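Long-range contact in VAL-1 (Chlorella virus, PDB 3GNE), which cleaves the polysaccharide alginate as a family 14 polysaccharide lyase, probably by beta-elimination, with a mode of action that depends on pH: residues V39-N53 / F221-F235. Numbering follows the deposited sequence.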
ATOM      1  N   VAL A  39      14.829  -7.863  -7.732  1.00  9.55           N
ATOM      2  CA  VAL A  39      14.097  -7.441  -6.556  1.00  9.67           C
ATOM      3  C   VAL A  39      14.599  -6.092  -6.083  1.00  9.41           C
ATOM      4  O   VAL A  39      15.627  -5.596  -6.504  1.00 11.02           O
ATOM      5  CB  VAL A  39      14.322  -8.463  -5.401  1.00 10.60           C
ATOM      6  CG1 VAL A  39      14.033  -9.884  -5.870  1.00 12.56           C
ATOM      7  CG2 VAL A  39      15.725  -8.346  -4.835  1.00 13.38           C
ATOM      8  N   VAL A  40      13.827  -5.503  -5.134  1.00  9.20           N
ATOM      9  CA  VAL A  40      14.403  -4.453  -4.300  1.00  8.70           C
ATOM     10  C   VAL A  40      14.669  -5.093  -2.938  1.00  8.95           C
ATOM     11  O   VAL A  40      13.777  -5.676  -2.316  1.00  9.55           O
ATOM     12  CB  VAL A  40      13.489  -3.228  -4.141  1.00  9.34           C
ATOM     13  CG1 VAL A  40      14.234  -2.160  -3.334  1.00  9.45           C
ATOM     14  CG2 VAL A  40      13.091  -2.664  -5.497  1.00 10.23           C
ATOM     15  N   LYS A  41      15.949  -5.003  -2.523  1.00  9.05           N
ATOM     16  CA  LYS A  41      16.345  -5.375  -1.172  1.00  9.27           C
ATOM     17  C   LYS A  41      16.021  -4.156  -0.296  1.00  8.57           C
ATOM     18  O   LYS A  41      16.718  -3.139  -0.406  1.00  9.84           O
ATOM     19  CB  LYS A  41      17.819  -5.727  -1.124  1.00 10.48           C
ATOM     20  CG  LYS A  41      18.360  -6.126   0.253  1.00 13.27           C
ATOM     21  CD  LYS A  41      19.903  -6.222   0.180  1.00 21.83           C
ATOM     22  CE  LYS A  41      20.510  -6.914   1.364  1.00 29.15           C
ATOM     23  NZ  LYS A  41      21.895  -7.414   1.132  1.00 49.32           N
ATOM     24  N   ALA A  42      14.978  -4.279   0.480  1.00  8.69           N
ATOM     25  CA  ALA A  42      14.558  -3.200   1.410  1.00  8.28           C
ATOM     26  C   ALA A  42      15.346  -3.316   2.700  1.00  7.93           C
ATOM     27  O   ALA A  42      15.247  -4.364   3.409  1.00 10.98           O
ATOM     28  CB  ALA A  42      13.080  -3.342   1.721  1.00  9.70           C
ATOM     29  N   VAL A  43      16.120  -2.290   2.973  1.00  7.70           N
ATOM     30  CA  VAL A  43      16.989  -2.308   4.165  1.00  7.97           C
ATOM     31  C   VAL A  43      16.363  -1.470   5.241  1.00  7.79           C
ATOM     32  O   VAL A  43      16.109  -0.281   5.058  1.00  8.32           O
ATOM     33  CB  VAL A  43      18.364  -1.758   3.774  1.00  9.62           C
ATOM     34  CG1 VAL A  43      19.236  -1.535   5.007  1.00 10.16           C
ATOM     35  CG2 VAL A  43      19.045  -2.702   2.788  1.00 11.00           C
ATOM     36  N   TYR A  44      16.064  -2.093   6.364  1.00  8.88           N
ATOM     37  CA  TYR A  44      15.454  -1.405   7.498  1.00  7.86           C
ATOM     38  C   TYR A  44      16.486  -1.385   8.613  1.00  9.11           C
ATOM     39  O   TYR A  44      16.717  -2.430   9.266  1.00 10.18           O
ATOM     40  CB  TYR A  44      14.193  -2.113   7.951  1.00  9.64           C
ATOM     41  CG  TYR A  44      13.098  -2.361   6.919  1.00  8.39           C
ATOM     42  CD1 TYR A  44      12.111  -1.422   6.609  1.00  7.78           C
ATOM     43  CD2 TYR A  44      13.088  -3.593   6.259  1.00  7.79           C
ATOM     44  CE1 TYR A  44      11.122  -1.650   5.665  1.00  7.84           C
ATOM     45  CE2 TYR A  44      12.098  -3.821   5.358  1.00  8.87           C
ATOM     46  CZ  TYR A  44      11.121  -2.894   5.048  1.00  7.69           C
ATOM     47  OH  TYR A  44      10.162  -3.216   4.117  1.00  8.53           O
ATOM     48  N   ASP A  45      17.116  -0.224   8.847  1.00  8.97           N
ATOM     49  CA  ASP A  45      18.031  -0.218   9.998  1.00  9.31           C
ATOM     50  C   ASP A  45      17.289  -0.227  11.326  1.00  8.88           C
ATOM     51  O   ASP A  45      16.112   0.166  11.422  1.00  9.23           O
ATOM     52  CB  ASP A  45      18.887   1.047   9.938  1.00 10.15           C
ATOM     53  CG  ASP A  45      20.005   0.999   8.896  1.00 10.77           C
ATOM     54  OD1 ASP A  45      20.214  -0.075   8.252  1.00 13.43           O
ATOM     55  OD2 ASP A  45      20.654   2.065   8.787  1.00 12.73           O
ATOM     56  N   LYS A  46      17.981  -0.662  12.377  1.00  9.69           N
ATOM     57  CA  LYS A  46      17.463  -0.529  13.715  1.00  9.20           C
ATOM     58  C   LYS A  46      16.974   0.898  13.972  1.00  9.14           C
ATOM     59  O   LYS A  46      17.650   1.881  13.616  1.00 10.04           O
ATOM     60  CB  LYS A  46      18.615  -0.830  14.695  1.00 10.88           C
ATOM     61  CG  LYS A  46      18.070  -0.839  16.144  1.00 13.24           C
ATOM     62  CD  LYS A  46      19.102  -1.436  17.109  1.00 18.18           C
ATOM     63  CE  LYS A  46      18.594  -1.560  18.529  1.00 29.82           C
ATOM     64  NZ  LYS A  46      19.677  -2.054  19.455  1.00 49.02           N
ATOM     65  N   ASN A  47      15.822   1.033  14.595  0.50  8.78           N
ATOM     66  CA  ASN A  47      15.274   2.327  14.980  0.50  9.54           C
ATOM     67  C   ASN A  47      14.779   3.124  13.779  0.50  8.89           C
ATOM     68  O   ASN A  47      14.483   4.325  13.952  0.50  9.59           O
ATOM     69  CB  ASN A  47      16.280   3.139  15.792  0.50 13.29           C
ATOM     70  CG  ASN A  47      15.588   3.914  16.898  0.50 14.14           C
ATOM     71  OD1 ASN A  47      14.375   3.773  17.116  0.50 18.15           O
ATOM     72  ND2 ASN A  47      16.334   4.742  17.621  0.50 17.55           N
ATOM     73  N   SER A  48      14.610   2.478  12.617  1.00  8.88           N
ATOM     74  CA  SER A  48      13.991   3.158  11.475  1.00  7.77           C
ATOM     75  C   SER A  48      12.476   2.927  11.486  1.00  7.30           C
ATOM     76  O   SER A  48      11.956   1.880  11.870  1.00  8.42           O
ATOM     77  CB  SER A  48      14.572   2.690  10.132  1.00  8.29           C
ATOM     78  OG  SER A  48      14.245   1.322   9.882  1.00  8.19           O
ATOM     79  N   GLY A  49      11.721   3.945  11.038  1.00  7.88           N
ATOM     80  CA  GLY A  49      10.267   3.742  10.962  1.00  9.31           C
ATOM     81  C   GLY A  49       9.680   4.934  10.264  1.00  9.46           C
ATOM     82  O   GLY A  49       9.943   5.213   9.056  1.00  9.88           O
ATOM     83  N   THR A  50       8.893   5.677  11.040  1.00 10.17           N
ATOM     84  CA  THR A  50       8.354   6.926  10.450  1.00 11.34           C
ATOM     85  C   THR A  50       9.405   8.016  10.698  1.00 12.28           C
ATOM     86  O   THR A  50      10.476   7.794  11.279  1.00 10.57           O
ATOM     87  CB  THR A  50       7.037   7.342  11.106  1.00 12.83           C
ATOM     88  OG1 THR A  50       7.374   7.699  12.484  1.00 14.11           O
ATOM     89  CG2 THR A  50       6.004   6.238  11.120  1.00 12.06           C
ATOM     90  N   SER A  51       9.097   9.250  10.298  1.00 11.61           N
ATOM     91  CA  SER A  51      10.040  10.357  10.510  1.00 11.17           C
ATOM     92  C   SER A  51      10.337  10.568  11.983  1.00 10.42           C
ATOM     93  O   SER A  51      11.344  11.136  12.354  1.00 12.76           O
ATOM     94  CB  SER A  51       9.460  11.641   9.855  1.00 15.74           C
ATOM     95  OG  SER A  51       8.194  11.937  10.498  1.00 19.16           O
ATOM     96  N   ALA A  52       9.439  10.109  12.841  1.00 11.11           N
ATOM     97  CA  ALA A  52       9.701  10.312  14.263  1.00 12.29           C
ATOM     98  C   ALA A  52      10.845   9.503  14.780  1.00 12.82           C
ATOM     99  O   ALA A  52      11.337   9.728  15.885  1.00 14.85           O
ATOM    100  CB  ALA A  52       8.439   9.840  15.005  1.00 14.62           C
ATOM    101  N   ASN A  53      11.235   8.484  13.987  1.00  9.63           N
ATOM    102  CA  ASN A  53      12.331   7.575  14.379  1.00 11.20           C
ATOM    103  C   ASN A  53      13.588   7.945  13.617  1.00  9.48           C
ATOM    104  O   ASN A  53      13.509   8.327  12.448  1.00  9.99           O
ATOM    105  CB  ASN A  53      11.881   6.155  14.049  1.00 11.03           C
ATOM    106  CG  ASN A  53      10.568   5.771  14.700  1.00 12.25           C
ATOM    107  OD1 ASN A  53      10.459   5.800  15.937  1.00 18.20           O
ATOM    108  ND2 ASN A  53       9.606   5.425  13.898  1.00 12.03           N
ATOM    109  N   PHE A 221       8.696   0.697   9.037  1.00  6.74           N
ATOM    110  CA  PHE A 221       8.070   0.196  10.225  1.00  7.16           C
ATOM    111  C   PHE A 221       7.190   1.220  10.909  1.00  7.06           C
ATOM    112  O   PHE A 221       7.513   2.398  10.974  1.00  8.04           O
ATOM    113  CB  PHE A 221       9.158  -0.216  11.249  1.00  7.44           C
ATOM    114  CG  PHE A 221       9.677  -1.637  11.009  1.00  7.04           C
ATOM    115  CD1 PHE A 221       9.359  -2.630  11.933  1.00  7.06           C
ATOM    116  CD2 PHE A 221      10.443  -1.950   9.884  1.00  7.92           C
ATOM    117  CE1 PHE A 221       9.764  -3.943  11.719  1.00  8.05           C
ATOM    118  CE2 PHE A 221      10.840  -3.275   9.645  1.00  7.94           C
ATOM    119  CZ  PHE A 221      10.508  -4.252  10.587  1.00  7.78           C
ATOM    120  N   GLY A 222       6.069   0.721  11.467  1.00  7.24           N
ATOM    121  CA  GLY A 222       5.268   1.555  12.333  1.00  8.87           C
ATOM    122  C   GLY A 222       4.290   2.442  11.576  1.00  8.47           C
ATOM    123  O   GLY A 222       3.938   2.237  10.434  1.00  9.61           O
ATOM    124  N   GLY A 223       3.825   3.436  12.262  1.00 10.61           N
ATOM    125  CA  GLY A 223       4.070   3.653  13.675  1.00 12.58           C
ATOM    126  C   GLY A 223       3.205   2.804  14.581  1.00 17.29           C
ATOM    127  O   GLY A 223       2.327   2.088  14.067  1.00 18.57           O
ATOM    128  N   PRO A 224       3.476   2.940  15.902  1.00 20.01           N
ATOM    129  CA  PRO A 224       4.580   3.808  16.368  1.00 18.00           C
ATOM    130  C   PRO A 224       5.878   3.076  16.647  1.00 21.79           C
ATOM    131  O   PRO A 224       6.824   3.756  17.036  1.00 25.71           O
ATOM    132  CB  PRO A 224       4.013   4.388  17.681  1.00 24.48           C
ATOM    133  CG  PRO A 224       3.301   3.170  18.227  1.00 22.59           C
ATOM    134  CD  PRO A 224       2.764   2.413  17.060  1.00 22.03           C
ATOM    135  N   LEU A 225       6.016   1.763  16.445  1.00 13.80           N
ATOM    136  CA  LEU A 225       7.323   1.187  16.766  1.00 11.06           C
ATOM    137  C   LEU A 225       8.206   0.970  15.552  1.00  8.87           C
ATOM    138  O   LEU A 225       7.761   0.463  14.525  1.00  9.53           O
ATOM    139  CB  LEU A 225       7.150  -0.161  17.493  1.00 12.04           C
ATOM    140  CG  LEU A 225       6.527  -0.102  18.874  1.00 14.63           C
ATOM    141  CD1 LEU A 225       6.639  -1.488  19.496  1.00 21.25           C
ATOM    142  CD2 LEU A 225       7.183   0.862  19.836  1.00 24.06           C
ATOM    143  N   PRO A 226       9.482   1.354  15.656  1.00  9.30           N
ATOM    144  CA  PRO A 226      10.395   1.227  14.525  1.00  8.85           C
ATOM    145  C   PRO A 226      10.987  -0.178  14.440  1.00  8.21           C
ATOM    146  O   PRO A 226      10.720  -1.092  15.230  1.00 11.66           O
ATOM    147  CB  PRO A 226      11.496   2.259  14.886  1.00 10.12           C
ATOM    148  CG  PRO A 226      11.533   2.203  16.406  1.00 11.76           C
ATOM    149  CD  PRO A 226      10.092   1.984  16.836  1.00 11.23           C
ATOM    150  N   SER A 227      11.824  -0.414  13.452  1.00  8.65           N
ATOM    151  CA  SER A 227      12.472  -1.700  13.348  1.00  8.86           C
ATOM    152  C   SER A 227      13.346  -1.981  14.548  1.00  9.79           C
ATOM    153  O   SER A 227      14.166  -1.149  14.980  1.00 10.90           O
ATOM    154  CB  SER A 227      13.391  -1.703  12.100  1.00  9.30           C
ATOM    155  OG  SER A 227      13.891  -3.022  11.909  1.00  9.57           O
ATOM    156  N   PRO A 228      13.201  -3.157  15.175  1.00  9.98           N
ATOM    157  CA  PRO A 228      13.986  -3.417  16.406  1.00 10.28           C
ATOM    158  C   PRO A 228      15.429  -3.818  16.134  1.00 10.60           C
ATOM    159  O   PRO A 228      16.213  -3.893  17.101  1.00 11.87           O
ATOM    160  CB  PRO A 228      13.238  -4.594  17.054  1.00 12.74           C
ATOM    161  CG  PRO A 228      12.315  -5.128  16.043  1.00 17.48           C
ATOM    162  CD  PRO A 228      12.182  -4.167  14.926  1.00 10.56           C
ATOM    163  N   LYS A 229      15.780  -4.092  14.883  1.00 10.45           N
ATOM    164  CA  LYS A 229      17.148  -4.503  14.546  1.00 10.41           C
ATOM    165  C   LYS A 229      17.394  -4.134  13.096  1.00  9.60           C
ATOM    166  O   LYS A 229      16.475  -3.884  12.288  1.00 10.04           O
ATOM    167  CB  LYS A 229      17.351  -6.007  14.804  1.00 11.93           C
ATOM    168  CG  LYS A 229      16.485  -6.893  13.897  1.00 11.67           C
ATOM    169  CD  LYS A 229      16.918  -8.366  14.117  1.00 13.29           C
ATOM    170  CE  LYS A 229      15.920  -9.280  13.391  1.00 14.99           C
ATOM    171  NZ  LYS A 229      16.221 -10.749  13.621  1.00 17.07           N
ATOM    172  N   ASN A 230      18.650  -4.178  12.664  1.00 10.18           N
ATOM    173  CA  ASN A 230      18.960  -4.075  11.246  1.00 10.30           C
ATOM    174  C   ASN A 230      18.477  -5.336  10.552  1.00  9.60           C
ATOM    175  O   ASN A 230      18.840  -6.430  10.989  1.00 12.05           O
ATOM    176  CB  ASN A 230      20.471  -3.980  11.017  1.00 11.20           C
ATOM    177  CG  ASN A 230      21.134  -2.743  11.548  1.00 13.58           C
ATOM    178  OD1 ASN A 230      20.520  -1.696  11.729  1.00 11.56           O
ATOM    179  ND2 ASN A 230      22.435  -2.918  11.832  1.00 25.16           N
ATOM    180  N   GLN A 231      17.668  -5.189   9.541  1.00  9.86           N
ATOM    181  CA  GLN A 231      17.112  -6.402   8.834  1.00  9.54           C
ATOM    182  C   GLN A 231      16.685  -6.000   7.445  1.00  9.48           C
ATOM    183  O   GLN A 231      16.594  -4.806   7.139  1.00 10.26           O
ATOM    184  CB  GLN A 231      16.001  -7.069   9.625  1.00 11.71           C
ATOM    185  CG  GLN A 231      14.921  -6.069  10.073  1.00  9.29           C
ATOM    186  CD  GLN A 231      13.921  -6.726  10.992  1.00  9.27           C
ATOM    187  OE1 GLN A 231      13.880  -7.969  11.090  1.00 10.21           O
ATOM    188  NE2 GLN A 231      13.088  -5.900  11.654  1.00  9.83           N
ATOM    189  N   VAL A 232      16.482  -6.985   6.585  1.00 10.33           N
ATOM    190  CA  VAL A 232      16.074  -6.759   5.208  1.00  9.76           C
ATOM    191  C   VAL A 232      14.914  -7.635   4.807  1.00  9.14           C
ATOM    192  O   VAL A 232      14.692  -8.712   5.366  1.00 10.68           O
ATOM    193  CB  VAL A 232      17.221  -6.996   4.209  1.00 11.93           C
ATOM    194  CG1 VAL A 232      18.490  -6.248   4.636  1.00 11.82           C
ATOM    195  CG2 VAL A 232      17.533  -8.464   4.068  1.00 15.22           C
ATOM    196  N   ALA A 233      14.169  -7.175   3.821  1.00  9.14           N
ATOM    197  CA  ALA A 233      13.153  -7.947   3.139  1.00  8.66           C
ATOM    198  C   ALA A 233      13.334  -7.698   1.650  1.00  9.17           C
ATOM    199  O   ALA A 233      13.935  -6.692   1.256  1.00 11.12           O
ATOM    200  CB  ALA A 233      11.754  -7.575   3.603  1.00 11.10           C
ATOM    201  N   TYR A 234      12.770  -8.574   0.829  1.00  8.99           N
ATOM    202  CA  TYR A 234      12.901  -8.380  -0.609  1.00  9.15           C
ATOM    203  C   TYR A 234      11.526  -8.249  -1.266  1.00  8.90           C
ATOM    204  O   TYR A 234      10.632  -9.043  -0.983  1.00 11.16           O
ATOM    205  CB  TYR A 234      13.646  -9.552  -1.262  1.00 11.03           C
ATOM    206  CG  TYR A 234      14.987  -9.830  -0.637  1.00 10.68           C
ATOM    207  CD1 TYR A 234      16.143  -9.212  -1.108  1.00 11.10           C
ATOM    208  CD2 TYR A 234      15.086 -10.727   0.439  1.00 11.08           C
ATOM    209  CE1 TYR A 234      17.381  -9.467  -0.516  1.00 12.01           C
ATOM    210  CE2 TYR A 234      16.308 -10.989   1.009  1.00 12.96           C
ATOM    211  CZ  TYR A 234      17.447 -10.366   0.527  1.00 12.83           C
ATOM    212  OH  TYR A 234      18.666 -10.673   1.138  1.00 15.89           O
ATOM    213  N   PHE A 235      11.377  -7.275  -2.143  1.00  9.20           N
ATOM    214  CA  PHE A 235      10.126  -7.063  -2.853  1.00  9.09           C
ATOM    215  C   PHE A 235      10.347  -7.259  -4.347  1.00  8.99           C
ATOM    216  O   PHE A 235      11.369  -6.888  -4.900  1.00  9.76           O
ATOM    217  CB  PHE A 235       9.639  -5.585  -2.610  1.00  8.24           C
ATOM    218  CG  PHE A 235       9.139  -5.385  -1.184  1.00  7.85           C
ATOM    219  CD1 PHE A 235       7.829  -5.616  -0.828  1.00  8.36           C
ATOM    220  CD2 PHE A 235      10.049  -4.944  -0.209  1.00  8.71           C
ATOM    221  CE1 PHE A 235       7.380  -5.407   0.482  1.00  8.35           C
ATOM    222  CE2 PHE A 235       9.618  -4.732   1.102  1.00  8.13           C
ATOM    223  CZ  PHE A 235       8.284  -4.970   1.462  1.00  8.52           C
TER
HETATM  224  O   HOH W   1      11.535   1.301   8.707  1.00  7.75           O
HETATM  225  O   HOH W   2       7.606   3.814  13.534  1.00 17.55           O
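Tyr44 and Phe221 meet in a T-shaped stack where two antiparallel strands of the lyase's β-sandwich, 39–44 and 231–235, give way to loops. The edge of Phe221 is turned to one face of Tyr44, with planes 79° apart and CE2 of Phe221 3.7 Å from CG of Tyr44. With CG beside the backbone N (chi1 -55°), the Tyr44 ring also brings its OH to the rim of Phe235, in the plane of that ring and 3.4 Å from Phe235 CE2. This hydroxyl is hydrogen-bonded to Thr219 OG1 on strand 212–221 of the facing sheet, so one tyrosine touches both layers of the sandwich. Ala42 CB meets the same Phe235 edge. On the other face of the sheet, Lys41 runs its extended chain alongside Tyr234, Lys41 CG 3.6 Å from Tyr234 CE1. Beyond the strands, Asn230 OD1 accepts a nearly straight bond from Lys46 N (2.8 Å), and backbone bonds join Asn47 N to Ser227 O and Ser227 N to Ser48 O. Ser227 lays its CA over a face of Phe221, while its OG donates to Lys229 O. A water finishes the join, accepting from Phe221 N at 2.9 Å and donating to Ser48 OG at 3.0 Å.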